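Crispr-associated protein Cas5, dvulg subtype (Xanthomonas oryzae pv. oryzae, PDB 3VZI) probably acts as an endoribonuclease that processes CRISPR transcripts into guide RNAs in a microbial immune system. Local coordinates at residues Ser29-Arg39 / Val55-Phe66. Sequence-based numbering, arbitrary orientation.
Sequences SYDIITPSAAR and VDSIQVLKPICF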
ATOM      1  N   SER A  29      10.512  -0.721   2.024  1.00 49.29           N
ATOM      2  CA  SER A  29       9.368  -0.178   1.304  1.00 46.83           C
ATOM      3  C   SER A  29       9.660   0.363  -0.076  1.00 44.68           C
ATOM      4  O   SER A  29      10.668   1.045  -0.300  1.00 46.09           O
ATOM      5  CB  SER A  29       8.745   0.955   2.077  1.00 49.77           C
ATOM      6  OG  SER A  29       7.554   1.356   1.415  1.00 50.09           O
ATOM      7  N   TYR A  30       8.751   0.072  -0.996  1.00 42.61           N
ATOM      8  CA  TYR A  30       8.631   0.839  -2.245  1.00 41.28           C
ATOM      9  C   TYR A  30       8.480   2.323  -1.930  1.00 40.37           C
ATOM     10  O   TYR A  30       7.996   2.672  -0.855  1.00 39.43           O
ATOM     11  CB  TYR A  30       7.389   0.403  -3.000  1.00 39.29           C
ATOM     12  CG  TYR A  30       7.543  -0.860  -3.796  1.00 40.82           C
ATOM     13  CD1 TYR A  30       8.542  -0.969  -4.771  1.00 41.06           C
ATOM     14  CD2 TYR A  30       6.677  -1.955  -3.593  1.00 40.06           C
ATOM     15  CE1 TYR A  30       8.683  -2.114  -5.529  1.00 42.54           C
ATOM     16  CE2 TYR A  30       6.785  -3.099  -4.366  1.00 40.91           C
ATOM     17  CZ  TYR A  30       7.786  -3.167  -5.332  1.00 44.14           C
ATOM     18  OH  TYR A  30       7.939  -4.291  -6.103  1.00 49.54           O
ATOM     19  N   ASP A  31       8.881   3.180  -2.871  1.00 40.17           N
ATOM     20  CA  ASP A  31       8.833   4.635  -2.695  1.00 40.47           C
ATOM     21  C   ASP A  31       7.430   5.178  -2.524  1.00 41.32           C
ATOM     22  O   ASP A  31       7.266   6.248  -1.929  1.00 45.37           O
ATOM     23  CB  ASP A  31       9.431   5.349  -3.900  1.00 41.14           C
ATOM     24  CG  ASP A  31      10.939   5.277  -3.952  1.00 44.37           C
ATOM     25  OD1 ASP A  31      11.514   4.227  -3.579  1.00 45.31           O
ATOM     26  OD2 ASP A  31      11.553   6.272  -4.420  1.00 46.22           O
ATOM     27  N   ILE A  32       6.428   4.495  -3.089  1.00 39.29           N
ATOM     28  CA  ILE A  32       5.036   4.933  -2.973  1.00 38.99           C
ATOM     29  C   ILE A  32       4.094   3.734  -2.812  1.00 41.03           C
ATOM     30  O   ILE A  32       4.468   2.599  -3.153  1.00 40.50           O
ATOM     31  CB  ILE A  32       4.586   5.750  -4.211  1.00 38.03           C
ATOM     32  CG1 ILE A  32       4.514   4.847  -5.465  1.00 37.58           C
ATOM     33  CG2 ILE A  32       5.499   6.941  -4.424  1.00 35.99           C
ATOM     34  CD1 ILE A  32       3.711   5.413  -6.621  1.00 34.79           C
ATOM     35  N   ILE A  33       2.872   3.976  -2.320  1.00 39.82           N
ATOM     36  CA  ILE A  33       1.842   2.917  -2.282  1.00 40.17           C
ATOM     37  C   ILE A  33       1.729   2.254  -3.659  1.00 39.62           C
ATOM     38  O   ILE A  33       1.780   2.940  -4.711  1.00 36.85           O
ATOM     39  CB  ILE A  33       0.462   3.479  -1.832  1.00 41.60           C
ATOM     40  CG1 ILE A  33      -0.565   2.354  -1.550  1.00 42.36           C
ATOM     41  CG2 ILE A  33      -0.032   4.566  -2.799  1.00 41.83           C
ATOM     42  CD1 ILE A  33      -1.950   2.829  -1.081  1.00 40.25           C
ATOM     43  N   THR A  34       1.630   0.924  -3.637  1.00 38.48           N
ATOM     44  CA  THR A  34       1.392   0.108  -4.824  1.00 36.50           C
ATOM     45  C   THR A  34      -0.088   0.105  -5.146  1.00 37.30           C
ATOM     46  O   THR A  34      -0.928   0.361  -4.235  1.00 36.53           O
ATOM     47  CB  THR A  34       1.769  -1.349  -4.533  1.00 39.28           C
ATOM     48  OG1 THR A  34       0.948  -1.857  -3.467  1.00 40.95           O
ATOM     49  CG2 THR A  34       3.251  -1.506  -4.184  1.00 37.78           C
ATOM     50  N   PRO A  35      -0.455  -0.222  -6.405  1.00 37.01           N
ATOM     51  CA  PRO A  35      -1.905  -0.366  -6.724  1.00 36.97           C
ATOM     52  C   PRO A  35      -2.597  -1.444  -5.887  1.00 39.68           C
ATOM     53  O   PRO A  35      -3.701  -1.206  -5.414  1.00 40.82           O
ATOM     54  CB  PRO A  35      -1.907  -0.753  -8.204  1.00 36.51           C
ATOM     55  CG  PRO A  35      -0.686  -0.101  -8.733  1.00 37.64           C
ATOM     56  CD  PRO A  35       0.361  -0.235  -7.624  1.00 38.25           C
ATOM     57  N   SER A  36      -1.954  -2.595  -5.663  1.00 39.80           N
ATOM     58  CA  SER A  36      -2.593  -3.648  -4.866  1.00 43.40           C
ATOM     59  C   SER A  36      -2.866  -3.213  -3.444  1.00 41.89           C
ATOM     60  O   SER A  36      -3.955  -3.455  -2.941  1.00 42.58           O
ATOM     61  CB  SER A  36      -1.832  -4.995  -4.887  1.00 48.70           C
ATOM     62  OG  SER A  36      -0.567  -4.898  -4.280  1.00 52.78           O
ATOM     63  N   ALA A  37      -1.904  -2.558  -2.785  1.00 39.94           N
ATOM     64  CA  ALA A  37      -2.215  -2.002  -1.463  1.00 37.73           C
ATOM     65  C   ALA A  37      -3.358  -0.931  -1.518  1.00 38.54           C
ATOM     66  O   ALA A  37      -4.179  -0.883  -0.603  1.00 41.78           O
ATOM     67  CB  ALA A  37      -0.965  -1.473  -0.786  1.00 34.28           C
ATOM     68  N   ALA A  38      -3.420  -0.083  -2.564  1.00 35.96           N
ATOM     69  CA  ALA A  38      -4.549   0.851  -2.701  1.00 35.69           C
ATOM     70  C   ALA A  38      -5.887   0.108  -2.862  1.00 39.54           C
ATOM     71  O   ALA A  38      -6.866   0.389  -2.114  1.00 40.20           O
ATOM     72  CB  ALA A  38      -4.344   1.837  -3.828  1.00 32.75           C
ATOM     73  N   ARG A  39      -5.922  -0.866  -3.789  1.00 38.76           N
ATOM     74  CA  ARG A  39      -7.083  -1.749  -3.942  1.00 38.68           C
ATOM     75  C   ARG A  39      -7.465  -2.343  -2.596  1.00 38.65           C
ATOM     76  O   ARG A  39      -8.646  -2.387  -2.262  1.00 39.64           O
ATOM     77  CB  ARG A  39      -6.819  -2.852  -4.956  1.00 42.49           C
ATOM     78  CG  ARG A  39      -8.068  -3.527  -5.502  1.00 47.46           C
ATOM     79  CD  ARG A  39      -7.772  -4.766  -6.367  1.00 53.19           C
ATOM     80  NE  ARG A  39      -6.509  -5.460  -6.028  1.00 60.02           N
ATOM     81  CZ  ARG A  39      -6.301  -6.282  -4.986  1.00 58.28           C
ATOM     82  NH1 ARG A  39      -7.261  -6.570  -4.102  1.00 55.85           N
ATOM     83  NH2 ARG A  39      -5.099  -6.822  -4.826  1.00 57.24           N
ATOM     84  N   VAL A  55      -7.966   0.468  -9.518  1.00 42.40           N
ATOM     85  CA  VAL A  55      -7.213   1.689  -9.234  1.00 40.03           C
ATOM     86  C   VAL A  55      -6.742   2.332 -10.523  1.00 43.04           C
ATOM     87  O   VAL A  55      -6.079   1.683 -11.321  1.00 50.72           O
ATOM     88  CB  VAL A  55      -5.996   1.399  -8.334  1.00 38.26           C
ATOM     89  CG1 VAL A  55      -5.122   2.622  -8.184  1.00 37.43           C
ATOM     90  CG2 VAL A  55      -6.463   0.950  -6.958  1.00 38.16           C
ATOM     91  N   ASP A  56      -7.079   3.612 -10.718  1.00 41.48           N
ATOM     92  CA  ASP A  56      -6.769   4.349 -11.945  1.00 38.32           C
ATOM     93  C   ASP A  56      -5.537   5.227 -11.781  1.00 39.25           C
ATOM     94  O   ASP A  56      -4.721   5.357 -12.715  1.00 39.45           O
ATOM     95  CB  ASP A  56      -7.936   5.243 -12.326  1.00 38.03           C
ATOM     96  CG  ASP A  56      -9.277   4.504 -12.331  1.00 41.06           C
ATOM     97  OD1 ASP A  56      -9.433   3.551 -13.097  1.00 41.54           O
ATOM     98  OD2 ASP A  56     -10.196   4.884 -11.578  1.00 41.94           O
ATOM     99  N   SER A  57      -5.412   5.875 -10.617  1.00 37.25           N
ATOM    100  CA  SER A  57      -4.240   6.716 -10.354  1.00 36.03           C
ATOM    101  C   SER A  57      -4.004   6.985  -8.879  1.00 35.26           C
ATOM    102  O   SER A  57      -4.914   6.909  -8.074  1.00 35.49           O
ATOM    103  CB  SER A  57      -4.329   8.018 -11.116  1.00 39.12           C
ATOM    104  OG  SER A  57      -5.056   8.955 -10.364  1.00 45.70           O
ATOM    105  N   ILE A  58      -2.756   7.266  -8.538  1.00 35.31           N
ATOM    106  CA  ILE A  58      -2.338   7.583  -7.172  1.00 35.61           C
ATOM    107  C   ILE A  58      -1.695   8.966  -7.216  1.00 36.76           C
ATOM    108  O   ILE A  58      -0.912   9.247  -8.105  1.00 40.11           O
ATOM    109  CB  ILE A  58      -1.272   6.586  -6.708  1.00 35.75           C
ATOM    110  CG1 ILE A  58      -1.903   5.211  -6.468  1.00 35.50           C
ATOM    111  CG2 ILE A  58      -0.515   7.083  -5.476  1.00 35.32           C
ATOM    112  CD1 ILE A  58      -0.993   4.089  -6.928  1.00 34.15           C
ATOM    113  N   GLN A  59      -2.026   9.830  -6.274  1.00 37.36           N
ATOM    114  CA  GLN A  59      -1.421  11.160  -6.182  1.00 40.11           C
ATOM    115  C   GLN A  59      -0.588  11.152  -4.927  1.00 39.83           C
ATOM    116  O   GLN A  59      -1.109  10.892  -3.856  1.00 41.29           O
ATOM    117  CB  GLN A  59      -2.508  12.211  -6.040  1.00 42.81           C
ATOM    118  CG  GLN A  59      -2.000  13.621  -5.861  1.00 51.45           C
ATOM    119  CD  GLN A  59      -1.795  14.334  -7.169  1.00 60.30           C
ATOM    120  OE1 GLN A  59      -2.657  14.293  -8.063  1.00 69.58           O
ATOM    121  NE2 GLN A  59      -0.648  14.998  -7.301  1.00 63.78           N
ATOM    122  N   VAL A  60       0.713  11.372  -5.039  1.00 41.07           N
ATOM    123  CA  VAL A  60       1.563  11.409  -3.846  1.00 41.20           C
ATOM    124  C   VAL A  60       1.471  12.832  -3.295  1.00 44.36           C
ATOM    125  O   VAL A  60       1.687  13.820  -4.024  1.00 47.34           O
ATOM    126  CB  VAL A  60       2.993  10.976  -4.217  1.00 41.58           C
ATOM    127  CG1 VAL A  60       3.954  10.924  -3.025  1.00 37.84           C
ATOM    128  CG2 VAL A  60       2.917   9.637  -4.922  1.00 40.16           C
ATOM    129  N   LEU A  61       1.083  12.951  -2.032  1.00 43.87           N
ATOM    130  CA  LEU A  61       0.976  14.261  -1.448  1.00 42.69           C
ATOM    131  C   LEU A  61       2.218  14.724  -0.732  1.00 46.50           C
ATOM    132  O   LEU A  61       2.496  15.933  -0.735  1.00 53.35           O
ATOM    133  CB  LEU A  61      -0.238  14.380  -0.566  1.00 42.18           C
ATOM    134  CG  LEU A  61      -1.588  14.232  -1.284  1.00 41.21           C
ATOM    135  CD1 LEU A  61      -2.668  14.072  -0.235  1.00 42.98           C
ATOM    136  CD2 LEU A  61      -1.973  15.353  -2.243  1.00 40.73           C
ATOM    137  N   LYS A  62       2.990  13.804  -0.153  1.00 46.96           N
ATOM    138  CA  LYS A  62       4.136  14.203   0.671  1.00 48.58           C
ATOM    139  C   LYS A  62       5.475  13.674   0.187  1.00 50.73           C
ATOM    140  O   LYS A  62       5.525  12.660  -0.498  1.00 53.91           O
ATOM    141  CB  LYS A  62       3.860  13.869   2.138  1.00 53.33           C
ATOM    142  CG  LYS A  62       2.842  14.838   2.767  1.00 57.16           C
ATOM    143  CD  LYS A  62       2.165  14.299   4.007  1.00 59.50           C
ATOM    144  CE  LYS A  62       2.882  14.787   5.261  1.00 64.52           C
ATOM    145  NZ  LYS A  62       2.002  14.623   6.460  1.00 66.37           N
ATOM    146  N   PRO A  63       6.581  14.382   0.499  1.00 55.36           N
ATOM    147  CA  PRO A  63       7.916  13.922   0.029  1.00 52.55           C
ATOM    148  C   PRO A  63       8.262  12.525   0.498  1.00 52.90           C
ATOM    149  O   PRO A  63       7.944  12.133   1.623  1.00 54.96           O
ATOM    150  CB  PRO A  63       8.884  14.916   0.667  1.00 50.21           C
ATOM    151  CG  PRO A  63       8.085  16.147   0.837  1.00 53.50           C
ATOM    152  CD  PRO A  63       6.664  15.717   1.128  1.00 53.65           C
ATOM    153  N   ILE A  64       8.931  11.797  -0.381  1.00 52.86           N
ATOM    154  CA  ILE A  64       9.375  10.442  -0.141  1.00 50.30           C
ATOM    155  C   ILE A  64      10.569  10.438   0.806  1.00 54.08           C
ATOM    156  O   ILE A  64      11.646  10.808   0.394  1.00 56.39           O
ATOM    157  CB  ILE A  64       9.730   9.822  -1.486  1.00 46.56           C
ATOM    158  CG1 ILE A  64       8.454   9.695  -2.318  1.00 46.46           C
ATOM    159  CG2 ILE A  64      10.351   8.459  -1.301  1.00 49.97           C
ATOM    160  CD1 ILE A  64       8.657   9.660  -3.814  1.00 44.55           C
ATOM    161  N   CYS A  65      10.363  10.051   2.072  1.00 56.99           N
ATOM    162  CA  CYS A  65      11.437   9.940   3.072  1.00 59.62           C
ATOM    163  C   CYS A  65      11.401   8.581   3.730  1.00 58.77           C
ATOM    164  O   CYS A  65      10.332   8.059   3.991  1.00 60.43           O
ATOM    165  CB  CYS A  65      11.302  10.968   4.195  1.00 67.10           C
ATOM    166  SG  CYS A  65      10.526  12.523   3.740  1.00 83.88           S
ATOM    167  N   PHE A  66      12.568   8.036   4.063  1.00 58.21           N
ATOM    168  CA  PHE A  66      12.634   6.712   4.644  1.00 57.26           C
ATOM    169  C   PHE A  66      13.140   6.798   6.063  1.00 61.76           C
ATOM    170  O   PHE A  66      13.583   7.848   6.492  1.00 64.52           O
ATOM    171  CB  PHE A  66      13.508   5.782   3.781  1.00 56.56           C
ATOM    172  CG  PHE A  66      12.846   5.355   2.506  1.00 53.63           C
ATOM    173  CD1 PHE A  66      11.922   4.298   2.502  1.00 53.64           C
ATOM    174  CD2 PHE A  66      13.091   6.034   1.319  1.00 52.71           C
ATOM    175  CE1 PHE A  66      11.269   3.913   1.331  1.00 52.36           C
ATOM    176  CE2 PHE A  66      12.429   5.657   0.141  1.00 53.51           C
ATOM    177  CZ  PHE A  66      11.523   4.594   0.145  1.00 50.16           C
TER
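I58 reaches from strand 55-60 toward I33 and the start of helix 35-39. From CB, directed toward the other segment, the CG2 branch of I58 meets I33 CG2 at 3.7 Å. CG1, beside the backbone N (chi1 -71°), also approaches I33 CG2 and carries CD1 to van der Waals distance of I33 O, 3.7 Å. A beta-branched residue suits an extended strand and offers two branches to the helix side. Three residues back, beyond a classic beta bulge at D56 and S57, V55 turns its CG2 into the first turn of the helix, 3.9 Å from A38 CB, where alanine's lone methyl leaves room for the valine branch. T34 caps that turn, its OG1 accepting from A37 N at 3.0 Å. This helix-on-sheet packing is consistent with the RRM-like (ferredoxin-like) fold of the RAMP clan to which Cas5 proteins belong: strand 51-60 lies within the antiparallel sheet, and I33 and A38 also touch its neighbour 114-124. Farther along, I32 CG2 meets V60 CG2 at 3.8 Å. Beyond the strand, I64 lays CG1 against D31 O, while the F66 ring offers its edge to D31 OD1, 3.7 Å from CZ, the carboxylate plane turned 67° from the ring.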